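Local coordinates for protein acetylxylan esterase / glucomannan deacetylase (Cellvibrio japonicus, PDB 2WAA) that catalyses the deacetylation of acetylated xylan and glucomannan, helping to break down plant cell wall polysaccharides, at residues Gly273-Gly278 against Asp314-Lys319; Gly145-Arg150 against Glu154-Arg159; Tyr167-Ala172 against Val179-Trp184. All coordinates share one frame; numbering follows the deposited sequence.

Contact 1: residues Gly273-Gly278 against Asp314-Lys319; sequences GAILNG and DAHPTK. With ACT (acetate ion), chain C.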
ATOM      1  N   GLY A 273      -4.277 -11.528  10.477  1.00  9.60           N
ATOM      2  CA  GLY A 273      -5.050 -11.209   9.289  1.00 10.79           C
ATOM      3  C   GLY A 273      -6.452 -11.836   9.288  1.00 10.64           C
ATOM      4  O   GLY A 273      -6.845 -12.590  10.213  1.00 11.54           O
ATOM      5  N   ALA A 274      -7.194 -11.529   8.238  1.00  9.45           N
ATOM      6  CA  ALA A 274      -8.615 -11.859   8.180  1.00  9.85           C
ATOM      7  C   ALA A 274      -8.988 -13.140   7.458  1.00  9.55           C
ATOM      8  O   ALA A 274     -10.141 -13.568   7.561  1.00  9.35           O
ATOM      9  CB  ALA A 274      -9.372 -10.717   7.507  1.00 10.72           C
ATOM     10  N   ILE A 275      -8.093 -13.693   6.648  1.00  8.93           N
ATOM     11  CA  ILE A 275      -8.495 -14.852   5.820  1.00  8.69           C
ATOM     12  C   ILE A 275      -8.448 -16.181   6.602  1.00 10.00           C
ATOM     13  O   ILE A 275      -9.385 -16.985   6.485  1.00  9.98           O
ATOM     14  CB  ILE A 275      -7.652 -14.951   4.513  1.00  7.56           C
ATOM     15  CG1 ILE A 275      -8.066 -13.796   3.585  1.00  9.18           C
ATOM     16  CG2 ILE A 275      -7.906 -16.277   3.862  1.00  9.29           C
ATOM     17  CD1 ILE A 275      -7.195 -13.698   2.343  1.00  7.83           C
ATOM     18  N   LEU A 276      -7.387 -16.389   7.396  1.00  8.94           N
ATOM     19  CA  LEU A 276      -7.228 -17.656   8.102  1.00 10.28           C
ATOM     20  C   LEU A 276      -8.337 -17.843   9.103  1.00 10.79           C
ATOM     21  O   LEU A 276      -8.845 -16.889   9.714  1.00 10.66           O
ATOM     22  CB  LEU A 276      -5.897 -17.719   8.868  1.00 10.08           C
ATOM     23  CG  LEU A 276      -4.673 -17.724   7.954  1.00 11.27           C
ATOM     24  CD1 LEU A 276      -3.447 -17.826   8.865  1.00 13.85           C
ATOM     25  CD2 LEU A 276      -4.740 -18.849   6.940  1.00 11.31           C
ATOM     26  N   ASN A 277      -8.703 -19.090   9.280  1.00 11.51           N
ATOM     27  CA  ASN A 277      -9.814 -19.389  10.148  1.00 12.92           C
ATOM     28  C   ASN A 277      -9.474 -20.646  10.883  1.00 13.30           C
ATOM     29  O   ASN A 277      -8.493 -21.328  10.523  1.00 11.84           O
ATOM     30  CB  ASN A 277     -11.008 -19.674   9.282  1.00 15.29           C
ATOM     31  CG  ASN A 277     -12.259 -19.532   9.987  1.00 19.05           C
ATOM     32  OD1 ASN A 277     -12.311 -19.044  11.157  1.00 22.69           O
ATOM     33  ND2 ASN A 277     -13.332 -19.952   9.316  1.00 23.85           N
ATOM     34  N   GLY A 278     -10.269 -20.952  11.914  1.00 13.33           N
ATOM     35  CA  GLY A 278     -10.116 -22.247  12.582  1.00 13.13           C
ATOM     36  C   GLY A 278      -8.728 -22.607  13.072  1.00 11.93           C
ATOM     37  O   GLY A 278      -8.097 -21.814  13.736  1.00 11.21           O
ATOM     38  N   ASP A 314     -15.450 -14.664  -4.388  1.00 18.94           N
ATOM     39  CA  ASP A 314     -14.011 -14.618  -4.078  1.00 15.12           C
ATOM     40  C   ASP A 314     -13.853 -14.652  -2.555  1.00 14.66           C
ATOM     41  O   ASP A 314     -14.561 -13.947  -1.839  1.00 12.77           O
ATOM     42  CB  ASP A 314     -13.436 -13.353  -4.709  1.00 15.26           C
ATOM     43  CG  ASP A 314     -11.914 -13.363  -4.799  1.00 14.96           C
ATOM     44  OD1 ASP A 314     -11.297 -13.477  -3.733  1.00 17.66           O
ATOM     45  OD2 ASP A 314     -11.334 -13.265  -5.923  1.00 14.85           O
ATOM     46  N   ALA A 315     -12.960 -15.504  -2.059  1.00 14.07           N
ATOM     47  CA  ALA A 315     -12.721 -15.610  -0.606  1.00 14.23           C
ATOM     48  C   ALA A 315     -11.995 -14.400  -0.028  1.00 12.55           C
ATOM     49  O   ALA A 315     -11.964 -14.246   1.182  1.00 11.76           O
ATOM     50  CB  ALA A 315     -11.922 -16.876  -0.282  1.00 15.13           C
ATOM     51  N   HIS A 316     -11.401 -13.531  -0.869  1.00 11.36           N
ATOM     52  CA  HIS A 316     -10.744 -12.344  -0.315  1.00 10.74           C
ATOM     53  C   HIS A 316     -11.799 -11.472   0.348  1.00  9.67           C
ATOM     54  O   HIS A 316     -12.921 -11.383  -0.148  1.00 10.62           O
ATOM     55  CB  HIS A 316     -10.048 -11.514  -1.407  1.00 10.42           C
ATOM     56  CG  HIS A 316      -8.761 -12.110  -1.880  1.00 10.92           C
ATOM     57  ND1 HIS A 316      -8.716 -13.048  -2.883  1.00 10.99           N
ATOM     58  CD2 HIS A 316      -7.474 -11.887  -1.506  1.00 12.89           C
ATOM     59  CE1 HIS A 316      -7.455 -13.402  -3.097  1.00 13.38           C
ATOM     60  NE2 HIS A 316      -6.681 -12.715  -2.268  1.00 14.12           N
ATOM     61  N   PRO A 317     -11.451 -10.800   1.462  1.00  8.80           N
ATOM     62  CA  PRO A 317     -12.435  -9.966   2.132  1.00  7.09           C
ATOM     63  C   PRO A 317     -13.073  -8.943   1.177  1.00  9.06           C
ATOM     64  O   PRO A 317     -12.374  -8.334   0.328  1.00  9.42           O
ATOM     65  CB  PRO A 317     -11.620  -9.285   3.243  1.00  8.32           C
ATOM     66  CG  PRO A 317     -10.585 -10.364   3.633  1.00  6.13           C
ATOM     67  CD  PRO A 317     -10.226 -11.002   2.283  1.00  8.08           C
ATOM     68  N   THR A 318     -14.377  -8.743   1.331  1.00  8.81           N
ATOM     69  CA  THR A 318     -15.084  -7.765   0.519  1.00  9.38           C
ATOM     70  C   THR A 318     -14.815  -6.323   0.976  1.00  9.04           C
ATOM     71  O   THR A 318     -14.207  -6.085   2.023  1.00  8.96           O
ATOM     72  CB  THR A 318     -16.617  -7.960   0.656  1.00  9.71           C
ATOM     73  OG1 THR A 318     -16.991  -7.810   2.031  1.00 10.23           O
ATOM     74  CG2 THR A 318     -17.050  -9.340   0.166  1.00 11.21           C
ATOM     75  N   LYS A 319     -15.286  -5.367   0.174  1.00  9.44           N
ATOM     76  CA  LYS A 319     -15.214  -3.956   0.550  1.00  9.76           C
ATOM     77  C   LYS A 319     -15.846  -3.727   1.910  1.00  9.77           C
ATOM     78  O   LYS A 319     -15.244  -3.058   2.757  1.00 10.28           O
ATOM     79  CB  LYS A 319     -15.910  -3.090  -0.511  1.00 10.23           C
ATOM     80  CG  LYS A 319     -15.972  -1.561  -0.149  1.00 12.76           C
ATOM     81  CD  LYS A 319     -16.556  -0.731  -1.321  1.00 15.16           C
ATOM     82  CE  LYS A 319     -15.581  -0.858  -2.532  1.00 22.49           C
ATOM     83  NZ  LYS A 319     -15.969  -0.166  -3.875  1.00 26.49           N
TER
HETATM   84  C   ACT C1343      -3.250 -13.619  -0.704  1.00 15.00           C
HETATM   85  O   ACT C1343      -3.809 -14.084  -1.758  1.00 15.14           O
HETATM   86  OXT ACT C1343      -2.169 -13.012  -0.890  1.00 13.71           O
HETATM   87  CH3 ACT C1343      -3.822 -13.764   0.681  1.00 15.63           C
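D314 OD1 accepts two hydrogen bonds from H316, the residue whose ring meets I275 across this contact. H316 ND1 reaches it at 2.8 Å, in the plane of the imidazole, and uses the syn lone pair of OD1. H316 N takes the anti lone pair of the same oxygen at 2.9 Å, which makes an Asx turn. This is the Asp-His pair of a probable Ser-His-Asp triad in a GDSL-type esterase, with S141 inferred as the nucleophile. The ND1 bond fixes the rotation of the ring, and the backbone bond holds the carboxylate oxygen in place. With CG anti to its own carbonyl carbon (chi1 -76°), H316 points NE2 at the acetate and S141. NE2 donates to acetate O at 3.2 Å, with an N-H...O angle of 149°, and also makes a weak bond with S141 OG. The acetate, probably from the crystallisation liquor, is further held by S141 N, G186 N and N236 ND2. G186 and N236 are the inferred transition state stabilisers, so it sits where an oxyanion hole is expected. The loop of I275 supplies an apolar side to this site. I275 CD1 lies 3.8 Å from the acetate CH3 and comes obliquely to the H316 ring, 4.3 Å from CD2. I275 and P317 cross at about a right angle, and I275 CG1 touches P317 CD at 3.8 Å. M325 of helix 319-337 also packs on A274. On the next corner of the proline ring, P317 CG meets A274 CB at 4.1 Å.

Contact 2: residues Gly145-Arg150 against Glu154-Arg159; sequences GEAIDR and EDKNTR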
ATOM      1  N   GLY A 145      -5.279  -4.860  -1.125  1.00 10.96           N
ATOM      2  CA  GLY A 145      -6.616  -4.446  -1.554  1.00  9.64           C
ATOM      3  C   GLY A 145      -7.201  -5.306  -2.658  1.00  9.67           C
ATOM      4  O   GLY A 145      -8.088  -4.866  -3.387  1.00  9.56           O
ATOM      5  N   GLU A 146      -6.680  -6.518  -2.824  1.00  7.80           N
ATOM      6  CA  GLU A 146      -7.221  -7.396  -3.870  1.00  8.50           C
ATOM      7  C   GLU A 146      -8.738  -7.692  -3.739  1.00  9.29           C
ATOM      8  O   GLU A 146      -9.230  -7.994  -2.649  1.00  9.87           O
ATOM      9  CB  GLU A 146      -6.447  -8.729  -3.892  1.00  7.97           C
ATOM     10  CG  GLU A 146      -7.083  -9.772  -4.911  1.00  6.96           C
ATOM     11  CD  GLU A 146      -6.142 -10.963  -5.177  1.00  7.98           C
ATOM     12  OE1 GLU A 146      -4.985 -10.973  -4.715  1.00  7.87           O
ATOM     13  OE2 GLU A 146      -6.546 -11.892  -5.928  1.00  8.20           O
ATOM     14  N   ALA A 147      -9.456  -7.530  -4.861  1.00  9.27           N
ATOM     15  CA  ALA A 147     -10.886  -7.945  -4.989  1.00 10.23           C
ATOM     16  C   ALA A 147     -11.862  -7.076  -4.212  1.00 10.27           C
ATOM     17  O   ALA A 147     -13.057  -7.415  -4.086  1.00 11.85           O
ATOM     18  CB  ALA A 147     -11.058  -9.439  -4.611  1.00  9.49           C
ATOM     19  N   ILE A 148     -11.405  -5.924  -3.733  1.00  9.46           N
ATOM     20  CA  ILE A 148     -12.351  -5.000  -3.095  1.00  8.85           C
ATOM     21  C   ILE A 148     -13.414  -4.530  -4.084  1.00  9.78           C
ATOM     22  O   ILE A 148     -14.600  -4.362  -3.686  1.00 10.65           O
ATOM     23  CB  ILE A 148     -11.605  -3.832  -2.412  1.00  8.96           C
ATOM     24  CG1 ILE A 148     -10.833  -4.416  -1.203  1.00  7.29           C
ATOM     25  CG2 ILE A 148     -12.543  -2.686  -2.027  1.00  7.66           C
ATOM     26  CD1 ILE A 148      -9.976  -3.402  -0.496  1.00  8.39           C
ATOM     27  N   ASP A 149     -13.031  -4.302  -5.345  1.00  9.21           N
ATOM     28  CA  ASP A 149     -13.990  -3.743  -6.316  1.00  9.51           C
ATOM     29  C   ASP A 149     -14.550  -4.807  -7.252  1.00 10.15           C
ATOM     30  O   ASP A 149     -14.813  -4.534  -8.420  1.00 11.04           O
ATOM     31  CB  ASP A 149     -13.392  -2.581  -7.154  1.00  9.57           C
ATOM     32  CG  ASP A 149     -13.330  -1.252  -6.390  1.00 11.59           C
ATOM     33  OD1 ASP A 149     -13.854  -1.139  -5.247  1.00 11.81           O
ATOM     34  OD2 ASP A 149     -12.699  -0.294  -6.924  1.00 11.33           O
ATOM     35  N   ARG A 150     -14.730  -6.017  -6.735  1.00 10.41           N
ATOM     36  CA  ARG A 150     -15.253  -7.121  -7.528  1.00 10.78           C
ATOM     37  C   ARG A 150     -16.669  -6.739  -7.920  1.00 11.40           C
ATOM     38  O   ARG A 150     -17.348  -6.017  -7.201  1.00 11.16           O
ATOM     39  CB  ARG A 150     -15.317  -8.399  -6.673  1.00 10.77           C
ATOM     40  CG  ARG A 150     -16.492  -8.364  -5.661  1.00 12.70           C
ATOM     41  CD  ARG A 150     -16.406  -9.452  -4.557  1.00 16.10           C
ATOM     42  NE  ARG A 150     -15.247  -9.211  -3.683  1.00 15.38           N
ATOM     43  CZ  ARG A 150     -14.724 -10.063  -2.810  1.00 14.81           C
ATOM     44  NH1 ARG A 150     -15.268 -11.270  -2.601  1.00 13.70           N
ATOM     45  NH2 ARG A 150     -13.641  -9.672  -2.138  1.00 12.79           N
ATOM     46  N   GLU A 154     -18.361 -10.764 -13.257  1.00 20.00           N
ATOM     47  CA  GLU A 154     -17.083 -10.524 -13.920  1.00 19.66           C
ATOM     48  C   GLU A 154     -16.018 -11.587 -13.598  1.00 19.86           C
ATOM     49  O   GLU A 154     -16.034 -12.147 -12.513  1.00 20.56           O
ATOM     50  CB  GLU A 154     -16.497  -9.174 -13.455  1.00 18.65           C
ATOM     51  CG  GLU A 154     -17.190  -8.010 -13.963  1.00 19.06           C
ATOM     52  CD  GLU A 154     -16.554  -6.710 -13.531  1.00 17.33           C
ATOM     53  OE1 GLU A 154     -15.451  -6.702 -12.858  1.00 16.27           O
ATOM     54  OE2 GLU A 154     -17.174  -5.688 -13.861  1.00 16.10           O
ATOM     55  N   ASP A 155     -15.119 -11.840 -14.541  1.00 19.09           N
ATOM     56  CA  ASP A 155     -13.894 -12.587 -14.278  1.00 20.26           C
ATOM     57  C   ASP A 155     -12.983 -11.622 -13.537  1.00 19.08           C
ATOM     58  O   ASP A 155     -12.885 -10.458 -13.922  1.00 17.45           O
ATOM     59  CB  ASP A 155     -13.212 -13.021 -15.565  1.00 21.99           C
ATOM     60  CG  ASP A 155     -14.019 -14.060 -16.349  1.00 27.62           C
ATOM     61  OD1 ASP A 155     -14.722 -14.885 -15.713  1.00 32.02           O
ATOM     62  OD2 ASP A 155     -13.942 -14.031 -17.601  1.00 33.37           O
ATOM     63  N   LYS A 156     -12.391 -12.078 -12.441  1.00 17.49           N
ATOM     64  CA  LYS A 156     -11.427 -11.255 -11.719  1.00 16.88           C
ATOM     65  C   LYS A 156     -10.427 -10.652 -12.713  1.00 14.30           C
ATOM     66  O   LYS A 156      -9.931 -11.338 -13.638  1.00 14.93           O
ATOM     67  CB  LYS A 156     -10.691 -12.117 -10.699  1.00 17.63           C
ATOM     68  CG  LYS A 156      -9.796 -11.378  -9.745  1.00 19.71           C
ATOM     69  CD  LYS A 156      -8.993 -12.413  -8.990  1.00 22.20           C
ATOM     70  CE  LYS A 156      -9.047 -12.128  -7.595  1.00 19.71           C
ATOM     71  NZ  LYS A 156      -8.772 -13.347  -6.781  1.00 15.00           N
ATOM     72  N   ASN A 157     -10.114  -9.376 -12.533  1.00 11.39           N
ATOM     73  CA  ASN A 157      -9.094  -8.745 -13.333  1.00  9.23           C
ATOM     74  C   ASN A 157      -8.490  -7.600 -12.495  1.00  8.04           C
ATOM     75  O   ASN A 157      -8.931  -7.381 -11.378  1.00  6.86           O
ATOM     76  CB  ASN A 157      -9.715  -8.242 -14.634  1.00  9.77           C
ATOM     77  CG  ASN A 157     -10.689  -7.090 -14.406  1.00 14.14           C
ATOM     78  OD1 ASN A 157     -10.271  -5.940 -14.385  1.00 19.94           O
ATOM     79  ND2 ASN A 157     -11.977  -7.388 -14.278  1.00 14.31           N
ATOM     80  N   THR A 158      -7.478  -6.907 -13.009  1.00  7.58           N
ATOM     81  CA  THR A 158      -6.720  -6.006 -12.146  1.00  7.23           C
ATOM     82  C   THR A 158      -7.546  -4.782 -11.709  1.00  7.26           C
ATOM     83  O   THR A 158      -7.160  -4.083 -10.761  1.00  5.76           O
ATOM     84  CB  THR A 158      -5.388  -5.519 -12.777  1.00  7.26           C
ATOM     85  OG1 THR A 158      -5.668  -4.946 -14.065  1.00  8.92           O
ATOM     86  CG2 THR A 158      -4.444  -6.717 -12.947  1.00  8.28           C
ATOM     87  N   ARG A 159      -8.698  -4.541 -12.349  1.00  7.42           N
ATOM     88  CA  ARG A 159      -9.619  -3.501 -11.900  1.00  7.04           C
ATOM     89  C   ARG A 159     -10.228  -3.784 -10.527  1.00  7.86           C
ATOM     90  O   ARG A 159     -10.630  -2.864  -9.812  1.00  7.84           O
ATOM     91  CB  ARG A 159     -10.746  -3.296 -12.945  1.00  7.71           C
ATOM     92  CG  ARG A 159     -11.515  -1.971 -12.716  1.00  5.49           C
ATOM     93  CD  ARG A 159     -12.903  -2.026 -13.383  1.00  6.66           C
ATOM     94  NE  ARG A 159     -13.641  -3.204 -12.893  1.00  9.32           N
ATOM     95  CZ  ARG A 159     -14.158  -3.327 -11.678  1.00  9.06           C
ATOM     96  NH1 ARG A 159     -14.068  -2.345 -10.807  1.00  8.38           N
ATOM     97  NH2 ARG A 159     -14.786  -4.466 -11.324  1.00  8.71           N
TER
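The R159 guanidinium meets D149 O and E154 OE1 at its edge, through the same nitrogen, NH2. R159 NH2 donates to D149 O at 2.9 Å, nearly along the C=O axis, with that oxygen tilted 19° from the guanidinium plane. R159 NH1 adds a weak bond to the same carbonyl. The salt bridge from R159 NH2 to E154 OE1 is 2.8 Å long and close to the guanidinium plane. R159 NH2 comes to the syn side of E154 OE1, somewhat out of the carboxylate plane; OE1 also accepts from W160 NE1. The second flat group is the E146 carboxylate, where K156 NZ meets OE2 at 2.8 Å, on the anti side and 16° out of plane. K156 leaves its backbone with CG anti to N and bends at chi3 (-132°) to bring NZ there. The same NZ forms a salt bridge with OD2 of D314, the probable charge-relay aspartate, so the lysine links that carboxylate to the one of E146. Both segments belong to the long loop after strand 133-139 of the GDSL-type esterase domain, which also carries the probable nucleophile S141. Residues 145-150 make two overlapping turns, type II from G145 to I148 and type I from A147 to R150. R150 folds back on the second turn, and its NE donates to A147 O at 2.9 Å in the carbonyl plane. D149 forms salt bridges with K319 and R104, while D149 CB rests against R159 NH1 at 3.7 Å.

Contact 3: residues Tyr167-Ala172 against Val179-Trp184; sequences YGMLTA and VQLVCW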
ATOM      1  N   TYR A 167      -8.352  -1.948   4.183  1.00  8.36           N
ATOM      2  CA  TYR A 167      -8.360  -1.697   5.600  1.00  8.84           C
ATOM      3  C   TYR A 167      -7.149  -0.853   6.031  1.00  7.97           C
ATOM      4  O   TYR A 167      -7.272  -0.035   6.956  1.00  7.89           O
ATOM      5  CB  TYR A 167      -8.416  -3.005   6.423  1.00  8.05           C
ATOM      6  CG  TYR A 167      -7.064  -3.688   6.510  1.00  8.41           C
ATOM      7  CD1 TYR A 167      -6.243  -3.470   7.613  1.00  9.48           C
ATOM      8  CD2 TYR A 167      -6.601  -4.517   5.468  1.00  6.63           C
ATOM      9  CE1 TYR A 167      -4.942  -4.091   7.735  1.00  9.35           C
ATOM     10  CE2 TYR A 167      -5.315  -5.130   5.550  1.00  6.39           C
ATOM     11  CZ  TYR A 167      -4.512  -4.899   6.706  1.00  9.26           C
ATOM     12  OH  TYR A 167      -3.276  -5.494   6.802  1.00 11.88           O
ATOM     13  N   GLY A 168      -6.005  -1.047   5.374  1.00  8.49           N
ATOM     14  CA  GLY A 168      -4.766  -0.325   5.758  1.00  7.89           C
ATOM     15  C   GLY A 168      -4.928   1.179   5.513  1.00  8.78           C
ATOM     16  O   GLY A 168      -4.581   1.986   6.379  1.00  8.34           O
ATOM     17  N   MET A 169      -5.497   1.542   4.369  1.00  8.71           N
ATOM     18  CA  MET A 169      -5.718   2.975   4.083  1.00  8.53           C
ATOM     19  C   MET A 169      -6.862   3.577   4.913  1.00  9.04           C
ATOM     20  O   MET A 169      -6.742   4.721   5.384  1.00  9.34           O
ATOM     21  CB  MET A 169      -5.854   3.262   2.591  1.00  8.73           C
ATOM     22  CG  MET A 169      -4.612   2.787   1.775  1.00  7.70           C
ATOM     23  SD  MET A 169      -4.448   3.714   0.201  1.00 11.33           S
ATOM     24  CE  MET A 169      -3.447   5.113   0.690  1.00 12.23           C
ATOM     25  N   LEU A 170      -7.919   2.796   5.158  1.00  8.46           N
ATOM     26  CA  LEU A 170      -9.026   3.295   6.002  1.00  8.82           C
ATOM     27  C   LEU A 170      -8.560   3.498   7.427  1.00  9.15           C
ATOM     28  O   LEU A 170      -8.953   4.483   8.041  1.00  8.83           O
ATOM     29  CB  LEU A 170     -10.209   2.312   6.025  1.00  7.50           C
ATOM     30  CG  LEU A 170     -10.904   2.196   4.677  1.00 12.16           C
ATOM     31  CD1 LEU A 170     -11.923   1.087   4.770  1.00 12.33           C
ATOM     32  CD2 LEU A 170     -11.553   3.516   4.336  1.00 13.27           C
ATOM     33  N   THR A 171      -7.729   2.573   7.951  1.00  8.48           N
ATOM     34  CA  THR A 171      -7.188   2.667   9.293  1.00  9.36           C
ATOM     35  C   THR A 171      -6.274   3.914   9.434  1.00  9.92           C
ATOM     36  O   THR A 171      -6.396   4.649  10.419  1.00  8.86           O
ATOM     37  CB  THR A 171      -6.437   1.383   9.670  1.00  9.12           C
ATOM     38  OG1 THR A 171      -7.370   0.270   9.651  1.00  9.71           O
ATOM     39  CG2 THR A 171      -5.824   1.487  11.038  1.00 10.48           C
ATOM     40  N   ALA A 172      -5.375   4.108   8.466  1.00  7.04           N
ATOM     41  CA  ALA A 172      -4.485   5.290   8.444  1.00  9.12           C
ATOM     42  C   ALA A 172      -5.290   6.585   8.423  1.00  9.86           C
ATOM     43  O   ALA A 172      -4.953   7.518   9.172  1.00 11.49           O
ATOM     44  CB  ALA A 172      -3.524   5.243   7.260  1.00  8.87           C
ATOM     45  N   VAL A 179       0.374   6.497   5.222  1.00  8.60           N
ATOM     46  CA  VAL A 179       0.560   5.064   5.203  1.00  7.88           C
ATOM     47  C   VAL A 179       1.382   4.664   3.991  1.00  7.47           C
ATOM     48  O   VAL A 179       1.219   5.227   2.893  1.00  8.52           O
ATOM     49  CB  VAL A 179      -0.821   4.338   5.185  1.00  7.44           C
ATOM     50  CG1 VAL A 179      -1.606   4.687   3.867  1.00  8.88           C
ATOM     51  CG2 VAL A 179      -0.651   2.830   5.361  1.00  8.98           C
ATOM     52  N   GLN A 180       2.287   3.713   4.174  1.00  6.56           N
ATOM     53  CA  GLN A 180       2.812   2.935   3.022  1.00  6.49           C
ATOM     54  C   GLN A 180       2.308   1.501   3.146  1.00  6.54           C
ATOM     55  O   GLN A 180       2.277   0.932   4.254  1.00  6.54           O
ATOM     56  CB  GLN A 180       4.327   2.895   3.031  1.00  7.31           C
ATOM     57  CG  GLN A 180       4.968   4.255   2.819  1.00  7.87           C
ATOM     58  CD  GLN A 180       6.417   4.084   2.392  1.00  9.59           C
ATOM     59  OE1 GLN A 180       7.047   3.019   2.610  1.00  9.32           O
ATOM     60  NE2 GLN A 180       6.953   5.122   1.776  1.00  9.70           N
ATOM     61  N   LEU A 181       1.890   0.943   2.016  1.00  6.81           N
ATOM     62  CA  LEU A 181       1.530  -0.475   1.939  1.00  6.46           C
ATOM     63  C   LEU A 181       2.720  -1.213   1.277  1.00  6.30           C
ATOM     64  O   LEU A 181       3.180  -0.810   0.170  1.00  7.27           O
ATOM     65  CB  LEU A 181       0.274  -0.640   1.083  1.00  6.67           C
ATOM     66  CG  LEU A 181      -0.932   0.190   1.512  1.00  5.85           C
ATOM     67  CD1 LEU A 181      -2.127  -0.109   0.580  1.00  6.62           C
ATOM     68  CD2 LEU A 181      -1.346  -0.036   3.020  1.00  6.09           C
ATOM     69  N   VAL A 182       3.263  -2.235   1.946  1.00  6.06           N
ATOM     70  CA  VAL A 182       4.401  -2.994   1.385  1.00  5.57           C
ATOM     71  C   VAL A 182       3.927  -4.436   1.480  1.00  6.50           C
ATOM     72  O   VAL A 182       4.016  -5.061   2.531  1.00  7.14           O
ATOM     73  CB  VAL A 182       5.717  -2.721   2.162  1.00  7.68           C
ATOM     74  CG1 VAL A 182       6.851  -3.707   1.745  1.00  7.76           C
ATOM     75  CG2 VAL A 182       6.172  -1.279   1.884  1.00  6.82           C
ATOM     76  N   CYS A 183       3.365  -4.925   0.382  1.00  7.21           N
ATOM     77  CA  CYS A 183       2.591  -6.168   0.396  1.00  7.21           C
ATOM     78  C   CYS A 183       2.723  -6.777  -0.994  1.00  7.80           C
ATOM     79  O   CYS A 183       3.003  -6.070  -1.978  1.00  6.53           O
ATOM     80  CB  CYS A 183       1.134  -5.891   0.750  1.00  7.41           C
ATOM     81  SG  CYS A 183       0.450  -4.489  -0.242  1.00 13.17           S
ATOM     82  N   TRP A 184       2.502  -8.083  -1.085  1.00  6.98           N
ATOM     83  CA  TRP A 184       2.586  -8.767  -2.382  1.00  7.80           C
ATOM     84  C   TRP A 184       1.625  -9.941  -2.349  1.00  7.90           C
ATOM     85  O   TRP A 184       1.766 -10.853  -1.496  1.00  9.06           O
ATOM     86  CB  TRP A 184       4.025  -9.261  -2.614  1.00  9.02           C
ATOM     87  CG  TRP A 184       4.336  -9.517  -4.072  1.00  9.39           C
ATOM     88  CD1 TRP A 184       3.752 -10.439  -4.870  1.00  8.82           C
ATOM     89  CD2 TRP A 184       5.324  -8.860  -4.865  1.00  8.54           C
ATOM     90  NE1 TRP A 184       4.299 -10.411  -6.132  1.00 10.09           N
ATOM     91  CE2 TRP A 184       5.262  -9.424  -6.152  1.00  8.74           C
ATOM     92  CE3 TRP A 184       6.229  -7.821  -4.622  1.00  9.38           C
ATOM     93  CZ2 TRP A 184       6.093  -9.012  -7.188  1.00 11.95           C
ATOM     94  CZ3 TRP A 184       7.047  -7.394  -5.663  1.00 11.47           C
ATOM     95  CH2 TRP A 184       6.969  -7.993  -6.934  1.00 10.56           C
TER
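V179 meets M169 and A172 with the same methyl group, CG1. Its first torsion (chi1 63°) leaves CG1 pressed between the backbone N and the carbonyl carbon. There CG1 lies 3.7 Å from M169 CE and 3.9 Å from A172 CB. The other methyl, CG2, is anti to the backbone N and faces G168 O at 4.1 Å. A172 CB comes straight at the valine branch point, 3.5 Å from V179 CB. M169 runs across both V179 and L181 at about a right angle. Its chain bends at chi3 (89°), which turns CE onto the valine while M169 CG touches L181 CD1 at 4.0 Å. Helix 167-174 and strand 177-183 are the last two elements of a beta-alpha-beta unit that starts with strand 133-139. The axes of helix 167-172 and strand 179-183 run nearly antiparallel (164°), 8.9 Å apart at their closest. Strand 177-183 is an outermost strand of the parallel sheet and pairs with strand 133-139. At the end of the strand, C183 is disulfide-bonded to C144, in the loop that carries the probable nucleophile S141. G168 has no side chain, and L181 CD2 approaches its CA to 4.4 Å. M23 of strand 21-23 packs on both M169 and V179. Within the helix, Y167 O accepts from T171 N and T171 OG1, one donor on each side of the carbonyl plane, the hydroxyl bond being 2.7 Å long.

All three contacts lie in the GDSL-type esterase domain. Contact 2 comes first along the chain, then contact 3, then contact 1. Contact 2 lies in the loop between strand 133-139 and helix 167-174, and contact 3 joins that helix to strand 177-183. Contact 1 joins loops that follow strands 267-270 and 300-302 of the same parallel sheet. Contacts 1 and 2 have centres 14 Å apart and touch through two salt bridges, D314 OD2 to K156 NZ and K319 NZ to D149 OD1. Together they bring the probable charge-relay residues and a neighbouring lysine to the probable catalytic site. Contact 3 is buried near the centre of the chain, 16 to 17 Å from the other two centres, and touches neither.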